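Local coordinates for oxalate biosynthetic component 1 (Burkholderia thailandensis, PDB 5IKY), which is a bifunctional enzyme of quorum sensing-dependent oxalogenesis, combining a serine hydrolase activity that yields oxalate with an additional lyase activity, at residues 149-153 / 154-158; 159-162 / 163-166; 167-170 / 171-175; 455-458 / 459-462. All blocks are in the same frame, centred on the assembly; numbering follows the deposited sequence.

Contact 1 of 4, residues 149-153 / 154-158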
loop_
_atom_site.group_PDB
_atom_site.type_symbol
_atom_site.label_atom_id
_atom_site.label_comp_id
_atom_site.label_asym_id
_atom_site.label_seq_id
_atom_site.Cartn_x
_atom_site.Cartn_y
_atom_site.Cartn_z
ATOM N N LEU A 149 11.956 -28.288 -5.025
ATOM C CA LEU A 149 12.991 -27.270 -5.169
ATOM C C LEU A 149 13.365 -27.105 -6.639
ATOM O O LEU A 149 13.534 -28.091 -7.358
ATOM C CB LEU A 149 14.223 -27.636 -4.339
ATOM C CG LEU A 149 13.997 -27.771 -2.832
ATOM C CD1 LEU A 149 15.239 -28.324 -2.149
ATOM C CD2 LEU A 149 13.598 -26.432 -2.225
ATOM N N THR A 150 13.489 -25.859 -7.086
ATOM C CA THR A 150 13.784 -25.585 -8.487
ATOM C C THR A 150 14.738 -24.406 -8.662
ATOM O O THR A 150 14.910 -23.586 -7.759
ATOM C CB THR A 150 12.495 -25.302 -9.285
ATOM O OG1 THR A 150 12.825 -25.027 -10.652
ATOM C CG2 THR A 150 11.758 -24.109 -8.700
ATOM N N TRP A 151 15.350 -24.333 -9.840
ATOM C CA TRP A 151 16.293 -23.273 -10.177
ATOM C C TRP A 151 15.859 -22.593 -11.474
ATOM O O TRP A 151 15.647 -23.259 -12.488
ATOM C CB TRP A 151 17.705 -23.845 -10.307
ATOM C CG TRP A 151 18.740 -22.839 -10.676
ATOM C CD1 TRP A 151 19.175 -22.531 -11.932
ATOM C CD2 TRP A 151 19.483 -22.007 -9.779
ATOM N NE1 TRP A 151 20.139 -21.556 -11.873
ATOM C CE2 TRP A 151 20.347 -21.217 -10.561
ATOM C CE3 TRP A 151 19.499 -21.852 -8.390
ATOM C CZ2 TRP A 151 21.219 -20.286 -10.001
ATOM C CZ3 TRP A 151 20.362 -20.926 -7.835
ATOM C CH2 TRP A 151 21.210 -20.155 -8.640
ATOM N N ALA A 152 15.735 -21.269 -11.442
ATOM C CA ALA A 152 15.092 -20.537 -12.534
ATOM C C ALA A 152 16.057 -19.837 -13.493
ATOM O O ALA A 152 15.678 -19.487 -14.612
ATOM C CB ALA A 152 14.119 -19.517 -11.958
ATOM N N HIS A 153 17.297 -19.632 -13.062
ATOM C CA HIS A 153 18.244 -18.816 -13.822
ATOM C C HIS A 153 18.938 -19.594 -14.942
ATOM O O HIS A 153 18.899 -20.825 -14.967
ATOM C CB HIS A 153 19.275 -18.212 -12.872
ATOM C CG HIS A 153 18.667 -17.532 -11.685
ATOM N ND1 HIS A 153 18.540 -18.148 -10.458
ATOM C CD2 HIS A 153 18.129 -16.297 -11.542
ATOM C CE1 HIS A 153 17.967 -17.317 -9.606
ATOM N NE2 HIS A 153 17.705 -16.187 -10.238
ATOM N N ASP A 154 19.567 -18.873 -15.869
ATOM C CA ASP A 154 20.170 -19.499 -17.048
ATOM C C ASP A 154 21.607 -19.949 -16.793
ATOM O O ASP A 154 22.253 -20.523 -17.669
ATOM C CB ASP A 154 20.124 -18.553 -18.254
ATOM C CG ASP A 154 20.698 -17.180 -17.953
ATOM O OD1 ASP A 154 21.311 -16.997 -16.881
ATOM O OD2 ASP A 154 20.550 -16.283 -18.810
ATOM N N ARG A 155 22.100 -19.662 -15.596
ATOM C CA ARG A 155 23.367 -20.200 -15.122
ATOM C C ARG A 155 23.096 -20.972 -13.842
ATOM O O ARG A 155 22.067 -20.767 -13.200
ATOM C CB ARG A 155 24.385 -19.091 -14.852
ATOM C CG ARG A 155 24.880 -18.337 -16.070
ATOM C CD ARG A 155 25.775 -17.187 -15.626
ATOM N NE ARG A 155 26.365 -16.464 -16.747
ATOM C CZ ARG A 155 27.641 -16.101 -16.807
ATOM N NH1 ARG A 155 28.098 -15.440 -17.863
ATOM N NH2 ARG A 155 28.461 -16.396 -15.808
ATOM N N ILE A 156 24.013 -21.854 -13.468
ATOM C CA ILE A 156 23.905 -22.529 -12.184
ATOM C C ILE A 156 25.280 -22.954 -11.686
ATOM O O ILE A 156 26.174 -23.266 -12.471
ATOM C CB ILE A 156 22.957 -23.755 -12.254
ATOM C CG1 ILE A 156 22.566 -24.209 -10.843
ATOM C CG2 ILE A 156 23.578 -24.888 -13.059
ATOM C CD1 ILE A 156 21.449 -25.222 -10.809
ATOM N N HIS A 157 25.444 -22.929 -10.370
ATOM C CA HIS A 157 26.685 -23.328 -9.729
ATOM C C HIS A 157 26.392 -23.706 -8.284
ATOM O O HIS A 157 26.742 -22.982 -7.355
ATOM C CB HIS A 157 27.721 -22.208 -9.804
ATOM C CG HIS A 157 29.136 -22.692 -9.755
ATOM N ND1 HIS A 157 29.753 -23.073 -8.584
ATOM C CD2 HIS A 157 30.048 -22.873 -10.739
ATOM C CE1 HIS A 157 30.990 -23.456 -8.847
ATOM N NE2 HIS A 157 31.194 -23.345 -10.146
ATOM N N THR A 158 25.732 -24.847 -8.109
ATOM C CA THR A 158 25.306 -25.300 -6.791
ATOM C C THR A 158 26.137 -26.488 -6.323
ATOM O O THR A 158 26.267 -27.486 -7.031
ATOM C CB THR A 158 23.815 -25.682 -6.789
ATOM O OG1 THR A 158 23.023 -24.501 -6.960
ATOM C CG2 THR A 158 23.438 -26.347 -5.483
#
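Trp-151 has its CG anti to the backbone N (chi1 179°), and Ile-156 places CG1 likewise (chi1 -165°); together these torsions lay the isoleucine branch over one face of the indole. The residues belong to a link between two small antiparallel sheets: strand 149-150 pairs with 114-115 and 142-143, whereas strand 156-160 pairs with 60-64. CG1 of Ile-156 stands 3.7 Å from the centroid of the five-membered ring of Trp-151, almost straight above it, a CH-pi contact. Farther along the branch, Ile-156 CD1 reaches Trp-151 CG at 3.6 Å. The opposite face of the indole takes ND1 of His-153, 3.4 Å above its plane and off-centre, so that the ring is sandwiched locally between an imidazole edge and an alkyl chain. Trp-141 also meets the indole, and its own NE1 binds Thr-158 OG1. Arg-155 turns its side chain away from the indole, and its NH2 bonds to Asn-243 OD1; what it gives the turn is its carbonyl. That oxygen lies near the indole plane at the ring edge and accepts from Trp-151 NE1, a bent bond (142°) whose modelled length of 2.5 Å is doubtfully short.

Contact 2 of 4, residues 159-162 / 163-166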
loop_
_atom_site.group_PDB
_atom_site.type_symbol
_atom_site.label_atom_id
_atom_site.label_comp_id
_atom_site.label_asym_id
_atom_site.label_seq_id
_atom_site.Cartn_x
_atom_site.Cartn_y
_atom_site.Cartn_z
ATOM N N TYR A 159 26.692 -26.372 -5.121
ATOM C CA TYR A 159 27.578 -27.395 -4.579
ATOM C C TYR A 159 27.087 -27.898 -3.225
ATOM O O TYR A 159 26.498 -27.149 -2.448
ATOM C CB TYR A 159 29.000 -26.840 -4.458
ATOM C CG TYR A 159 29.970 -27.727 -3.707
ATOM C CD1 TYR A 159 30.165 -27.574 -2.340
ATOM C CD2 TYR A 159 30.700 -28.707 -4.365
ATOM C CE1 TYR A 159 31.047 -28.374 -1.648
ATOM C CE2 TYR A 159 31.588 -29.515 -3.681
ATOM C CZ TYR A 159 31.756 -29.342 -2.322
ATOM O OH TYR A 159 32.638 -30.140 -1.634
ATOM N N LEU A 160 27.332 -29.176 -2.954
ATOM C CA LEU A 160 27.041 -29.755 -1.649
ATOM C C LEU A 160 28.284 -30.446 -1.104
ATOM O O LEU A 160 28.953 -31.190 -1.820
ATOM C CB LEU A 160 25.874 -30.742 -1.734
ATOM C CG LEU A 160 24.495 -30.134 -1.995
ATOM C CD1 LEU A 160 23.439 -31.217 -2.129
ATOM C CD2 LEU A 160 24.129 -29.166 -0.890
ATOM N N SER A 161 28.586 -30.192 0.164
ATOM C CA SER A 161 29.776 -30.742 0.807
ATOM C C SER A 161 29.750 -32.268 0.875
ATOM O O SER A 161 28.680 -32.875 0.817
ATOM C CB SER A 161 29.921 -30.164 2.214
ATOM O OG SER A 161 28.840 -30.566 3.037
ATOM N N PRO A 162 30.936 -32.892 0.977
ATOM C CA PRO A 162 31.062 -34.338 1.186
ATOM C C PRO A 162 30.166 -34.815 2.319
ATOM O O PRO A 162 29.568 -35.885 2.231
ATOM C CB PRO A 162 32.537 -34.520 1.559
ATOM C CG PRO A 162 33.234 -33.250 1.157
ATOM C CD PRO A 162 32.225 -32.278 0.624
ATOM N N ASP A 163 30.079 -34.002 3.369
ATOM C CA ASP A 163 29.242 -34.300 4.522
ATOM C C ASP A 163 27.789 -34.513 4.104
ATOM O O ASP A 163 27.123 -35.429 4.587
ATOM C CB ASP A 163 29.344 -33.172 5.550
ATOM C CG ASP A 163 29.035 -33.637 6.956
ATOM O OD1 ASP A 163 29.970 -34.089 7.651
ATOM O OD2 ASP A 163 27.860 -33.543 7.369
ATOM N N PHE A 164 27.307 -33.666 3.199
ATOM C CA PHE A 164 25.966 -33.821 2.643
ATOM C C PHE A 164 25.838 -35.124 1.862
ATOM O O PHE A 164 24.859 -35.855 2.011
ATOM C CB PHE A 164 25.615 -32.641 1.731
ATOM C CG PHE A 164 24.967 -31.490 2.446
ATOM C CD1 PHE A 164 23.627 -31.542 2.793
ATOM C CD2 PHE A 164 25.690 -30.350 2.754
ATOM C CE1 PHE A 164 23.023 -30.486 3.447
ATOM C CE2 PHE A 164 25.091 -29.289 3.406
ATOM C CZ PHE A 164 23.755 -29.359 3.753
ATOM N N VAL A 165 26.837 -35.405 1.032
ATOM C CA VAL A 165 26.810 -36.562 0.145
ATOM C C VAL A 165 26.800 -37.879 0.919
ATOM O O VAL A 165 26.045 -38.795 0.586
ATOM C CB VAL A 165 28.012 -36.547 -0.819
ATOM C CG1 VAL A 165 27.924 -37.706 -1.794
ATOM C CG2 VAL A 165 28.069 -35.219 -1.564
ATOM N N GLU A 166 27.637 -37.967 1.949
ATOM C CA GLU A 166 27.709 -39.161 2.787
ATOM C C GLU A 166 26.368 -39.463 3.441
ATOM O O GLU A 166 25.829 -40.562 3.306
ATOM C CB GLU A 166 28.773 -39.000 3.873
ATOM C CG GLU A 166 30.174 -38.738 3.361
ATOM C CD GLU A 166 31.073 -38.163 4.437
ATOM O OE1 GLU A 166 30.630 -38.092 5.604
ATOM O OE2 GLU A 166 32.216 -37.778 4.118
#
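Leu-160 and Phe-164 cross at about a right angle, the leucine hanging over one face of the phenyl ring at the junction where strand 156-160 passes into helix 162-172. Ser-161, between the two elements, is the N-cap of that helix. The leucine touches with one methyl: CD2 sits 4.2 Å from the ring centroid of Phe-164, only 13° off the normal, which makes a CH-pi contact. Nearer the backbone the two CB atoms of Leu-160 and Phe-164 meet at 4.0 Å, so the pair is packed from root to ring. Ser-161 comes at the same ring from its edge. Its OG lies between its own backbone N and carbonyl carbon (chi1 64°), which brings it 3.2 Å from Phe-164 CD2, near the ring plane. From there OG accepts the N-H of Phe-164 in a weak capping bond of 3.5 Å, and the same N-H also leans weakly on Ser-161 O. That carbonyl oxygen is shared, since it takes a better bond, in its own plane, from Val-165 N. Gln-131, Ile-132 and Gln-135 of helix 126-138 touch the Phe-164 side chain, while Ile-60 of the neighbouring strand packs on Leu-160 and Val-165, so the first turn is wedged between helix and sheet. One residue on, Glu-166 N gives Pro-162 O a nearly straight bond of 2.9 Å (168°), and Glu-166 CG rests 3.1 Å from that same oxygen.

Contact 3 of 4, residues 167-170 / 171-175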
loop_
_atom_site.group_PDB
_atom_site.type_symbol
_atom_site.label_atom_id
_atom_site.label_comp_id
_atom_site.label_asym_id
_atom_site.label_seq_id
_atom_site.Cartn_x
_atom_site.Cartn_y
_atom_site.Cartn_z
ATOM N N ARG A 167 25.839 -38.473 4.153
ATOM C CA ARG A 167 24.579 -38.619 4.866
ATOM C C ARG A 167 23.437 -38.930 3.907
ATOM O O ARG A 167 22.529 -39.689 4.241
ATOM C CB ARG A 167 24.280 -37.355 5.671
ATOM C CG ARG A 167 25.288 -37.097 6.783
ATOM C CD ARG A 167 25.189 -35.680 7.317
ATOM N NE ARG A 167 23.858 -35.372 7.830
ATOM C CZ ARG A 167 23.426 -34.141 8.084
ATOM N NH1 ARG A 167 24.222 -33.101 7.868
ATOM N NH2 ARG A 167 22.200 -33.948 8.550
ATOM N N MET A 168 23.494 -38.352 2.711
ATOM C CA MET A 168 22.512 -38.654 1.676
ATOM C C MET A 168 22.631 -40.110 1.240
ATOM O O MET A 168 21.630 -40.817 1.131
ATOM C CB MET A 168 22.684 -37.726 0.472
ATOM C CG MET A 168 21.631 -36.634 0.376
ATOM S SD MET A 168 21.811 -35.618 -1.102
ATOM C CE MET A 168 23.395 -34.840 -0.793
ATOM N N ARG A 169 23.862 -40.553 0.997
ATOM C CA ARG A 169 24.116 -41.927 0.577
ATOM C C ARG A 169 23.765 -42.923 1.677
ATOM O O ARG A 169 23.256 -44.010 1.405
ATOM C CB ARG A 169 25.580 -42.102 0.169
ATOM C CG ARG A 169 25.829 -43.320 -0.708
ATOM C CD ARG A 169 27.311 -43.642 -0.810
ATOM N NE ARG A 169 28.107 -42.475 -1.180
ATOM C CZ ARG A 169 28.344 -42.098 -2.432
ATOM N NH1 ARG A 169 29.082 -41.022 -2.671
ATOM N NH2 ARG A 169 27.844 -42.795 -3.444
ATOM N N ALA A 170 24.045 -42.545 2.921
ATOM C CA ALA A 170 23.770 -43.405 4.066
ATOM C C ALA A 170 22.272 -43.517 4.327
ATOM O O ALA A 170 21.744 -44.618 4.485
ATOM C CB ALA A 170 24.487 -42.884 5.302
ATOM N N ASP A 171 21.594 -42.372 4.375
ATOM C CA ASP A 171 20.148 -42.341 4.577
ATOM C C ASP A 171 19.435 -43.051 3.434
ATOM O O ASP A 171 18.601 -43.928 3.656
ATOM C CB ASP A 171 19.646 -40.899 4.692
ATOM C CG ASP A 171 18.192 -40.818 5.121
ATOM O OD1 ASP A 171 17.309 -41.160 4.307
ATOM O OD2 ASP A 171 17.932 -40.396 6.268
ATOM N N ASN A 172 19.764 -42.662 2.208
ATOM C CA ASN A 172 19.159 -43.280 1.039
ATOM C C ASN A 172 20.054 -43.108 -0.190
ATOM O O ASN A 172 20.042 -42.054 -0.837
ATOM C CB ASN A 172 17.769 -42.688 0.779
ATOM C CG ASN A 172 16.883 -43.611 -0.037
ATOM O OD1 ASN A 172 17.352 -44.327 -0.919
ATOM N ND2 ASN A 172 15.590 -43.595 0.255
ATOM N N ALA A 173 20.826 -44.149 -0.499
ATOM C CA ALA A 173 21.746 -44.125 -1.626
ATOM C C ALA A 173 21.008 -44.026 -2.981
ATOM O O ALA A 173 21.641 -43.878 -4.017
ATOM C CB ALA A 173 22.657 -45.347 -1.586
ATOM N N ALA A 174 19.677 -44.095 -2.972
ATOM C CA ALA A 174 18.887 -43.641 -4.108
ATOM C C ALA A 174 19.053 -42.130 -4.169
ATOM O O ALA A 174 20.095 -41.670 -4.623
ATOM C CB ALA A 174 17.411 -44.054 -3.975
ATOM N N VAL A 175 18.057 -41.373 -3.693
ATOM C CA VAL A 175 18.051 -39.882 -3.662
ATOM C C VAL A 175 19.284 -39.166 -4.235
ATOM O O VAL A 175 19.153 -38.254 -5.066
ATOM C CB VAL A 175 17.851 -39.357 -2.221
ATOM C CG1 VAL A 175 17.949 -37.838 -2.176
ATOM C CG2 VAL A 175 16.499 -39.827 -1.661
#
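Arg-167 O accepts the N-H of Asp-171 at 2.8 Å, a fairly straight bond (163°) that approaches tilted 33° from the carbonyl plane. The next rung repeats it, with Asn-172 N reaching Met-168 O at 2.8 Å. Beside these two rungs the side chains do little to each other and point to different partners. Asp-171 keeps CB 3.2 Å from Arg-167 O, while its CG, anti to the backbone N (chi1 -171°), carries the carboxylate away from residues 167-170. There each oxygen takes a backbone N-H from the approach to helix 126-138, OD1 from Ser-124 and OD2 from Ser-125, an arrangement in which the positive end of that helix would probably favour the carboxylate anion. Arg-167 leans on the same helix through a bond from NH1 to Gln-131 OE1. Met-168, buried, packs on Ile-132 of helix 126-138 and Leu-179 of helix 176-181. On the exposed side, Ala-173 CB lies against the alkyl root of Arg-169, 3.9 Å from its CG. Asn-172 turns its side chain back on the departing chain: OD1 accepts from Ala-174 N at 3.1 Å, and ND2 makes a weak bond to Arg-122 O. The i to i+2 closure by OD1 is an Asx turn, here leading from the last turns of helix 162-172 toward helix 176-181.

Contact 4 of 4, residues 455-458 / 459-462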
loop_
_atom_site.group_PDB
_atom_site.type_symbol
_atom_site.label_atom_id
_atom_site.label_comp_id
_atom_site.label_asym_id
_atom_site.label_seq_id
_atom_site.Cartn_x
_atom_site.Cartn_y
_atom_site.Cartn_z
ATOM N N PRO A 455 15.631 -19.548 15.330
ATOM C CA PRO A 455 14.759 -20.683 15.663
ATOM C C PRO A 455 13.649 -20.350 16.657
ATOM O O PRO A 455 12.573 -20.946 16.593
ATOM C CB PRO A 455 15.730 -21.701 16.279
ATOM C CG PRO A 455 17.081 -21.295 15.793
ATOM C CD PRO A 455 17.029 -19.803 15.712
ATOM N N PHE A 456 13.909 -19.412 17.561
ATOM C CA PHE A 456 12.966 -19.087 18.628
ATOM C C PHE A 456 11.704 -18.389 18.116
ATOM O O PHE A 456 10.762 -18.168 18.877
ATOM C CB PHE A 456 13.649 -18.210 19.683
ATOM C CG PHE A 456 14.864 -18.841 20.300
ATOM C CD1 PHE A 456 14.756 -19.610 21.447
ATOM C CD2 PHE A 456 16.116 -18.673 19.728
ATOM C CE1 PHE A 456 15.872 -20.197 22.014
ATOM C CE2 PHE A 456 17.235 -19.258 20.290
ATOM C CZ PHE A 456 17.112 -20.022 21.434
ATOM N N GLN A 457 11.682 -18.048 16.829
ATOM C CA GLN A 457 10.546 -17.335 16.243
ATOM C C GLN A 457 9.267 -18.166 16.261
ATOM O O GLN A 457 8.177 -17.646 16.023
ATOM C CB GLN A 457 10.865 -16.893 14.811
ATOM C CG GLN A 457 11.686 -15.617 14.746
ATOM C CD GLN A 457 11.675 -14.968 13.380
ATOM O OE1 GLN A 457 11.235 -15.564 12.398
ATOM N NE2 GLN A 457 12.162 -13.733 13.311
ATOM N N ALA A 458 9.404 -19.455 16.553
ATOM C CA ALA A 458 8.247 -20.314 16.748
ATOM C C ALA A 458 7.536 -19.959 18.053
ATOM O O ALA A 458 6.388 -20.343 18.268
ATOM C CB ALA A 458 8.664 -21.775 16.747
ATOM N N LEU A 459 8.228 -19.221 18.918
ATOM C CA LEU A 459 7.678 -18.816 20.209
ATOM C C LEU A 459 7.135 -17.394 20.171
ATOM O O LEU A 459 6.511 -16.933 21.126
ATOM C CB LEU A 459 8.744 -18.916 21.299
ATOM C CG LEU A 459 9.514 -20.228 21.420
ATOM C CD1 LEU A 459 10.567 -20.098 22.503
ATOM C CD2 LEU A 459 8.564 -21.373 21.723
ATOM N N LEU A 460 7.380 -16.712 19.059
ATOM C CA LEU A 460 7.109 -15.284 18.937
ATOM C C LEU A 460 5.671 -14.907 19.281
ATOM O O LEU A 460 5.434 -14.063 20.144
ATOM C CB LEU A 460 7.450 -14.822 17.521
ATOM C CG LEU A 460 7.895 -13.372 17.345
ATOM C CD1 LEU A 460 8.740 -12.914 18.518
ATOM C CD2 LEU A 460 8.676 -13.234 16.046
ATOM N N VAL A 461 4.711 -15.540 18.618
ATOM C CA VAL A 461 3.305 -15.217 18.839
ATOM C C VAL A 461 2.827 -15.629 20.232
ATOM O O VAL A 461 2.237 -14.822 20.950
ATOM C CB VAL A 461 2.409 -15.883 17.782
ATOM C CG1 VAL A 461 0.946 -15.673 18.121
ATOM C CG2 VAL A 461 2.723 -15.327 16.404
ATOM N N ASP A 462 3.091 -16.875 20.614
ATOM C CA ASP A 462 2.618 -17.404 21.893
ATOM C C ASP A 462 3.178 -16.634 23.089
ATOM O O ASP A 462 2.456 -16.367 24.051
ATOM C CB ASP A 462 2.971 -18.890 22.024
ATOM C CG ASP A 462 2.109 -19.776 21.138
ATOM O OD1 ASP A 462 0.913 -19.459 20.962
ATOM O OD2 ASP A 462 2.626 -20.788 20.617
#
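Leu-459 climbs from its CB, 3.2 Å from the carbonyl oxygen of Phe-456, by way of CG, still 3.5 Å from that oxygen, to two methyls that part company. CD1 goes on to the edge of the phenyl ring, near its plane, and meets Phe-456 CD1 at 4.3 Å; Leu-459 CD2 stays 4.1 Å from Ala-458 C. CG stands anti to the carbonyl carbon (chi1 -51°), which keeps the branch beside Phe-456 O. Beyond this turn, Ile-409 and Leu-413 of helix 403-415 and Ala-424 and Val-425 of helix 418-442 surround the leucine. Its backbone N bonds to Phe-456 O at 2.7 Å, three residues back as in a 3-10 turn, arriving 45° out of the carbonyl plane. Leu-460 N follows with a weak bond to Gln-457 O. The side chains of Gln-457 and Leu-460 run side by side, pointing the same way, while Gln-457 NE2 makes a weak bond to Leu-452 O. The turn links strand 446-451 to helix 460-466, which returns to the parallel strand 471-474: a beta-alpha-beta unit of a TIM-type barrel. Asp-462 makes a salt bridge to Arg-511 and a hydrogen bond with His-421. The chemistry is thus divided: backbone bonds set the turn's shape, and alkyl and phenyl groups pack it against the outer helices, where the Asp-462 to His-421 bond adds a polar tie.

Contacts 1, 2 and 3 follow one another in the N-terminal region, contact 1 and contact 2 sharing strand 156-160, contact 2 and contact 3 sharing helix 162-172. Leu-160 CD1 and Met-168 CE, 3.9 Å apart, join the last two directly. Contact 2 is buried, contact 1 partly so, and contact 3 lies at the surface; with this the chemistry shifts from alkyl groups over aromatic faces to backbone rungs and polar side chains turned to outside partners. Contact 4, buried like contact 2, belongs to the parallel barrel, its centre about 32 Å from that of contact 3, and replaces ring-face packing with a leucine at a ring edge.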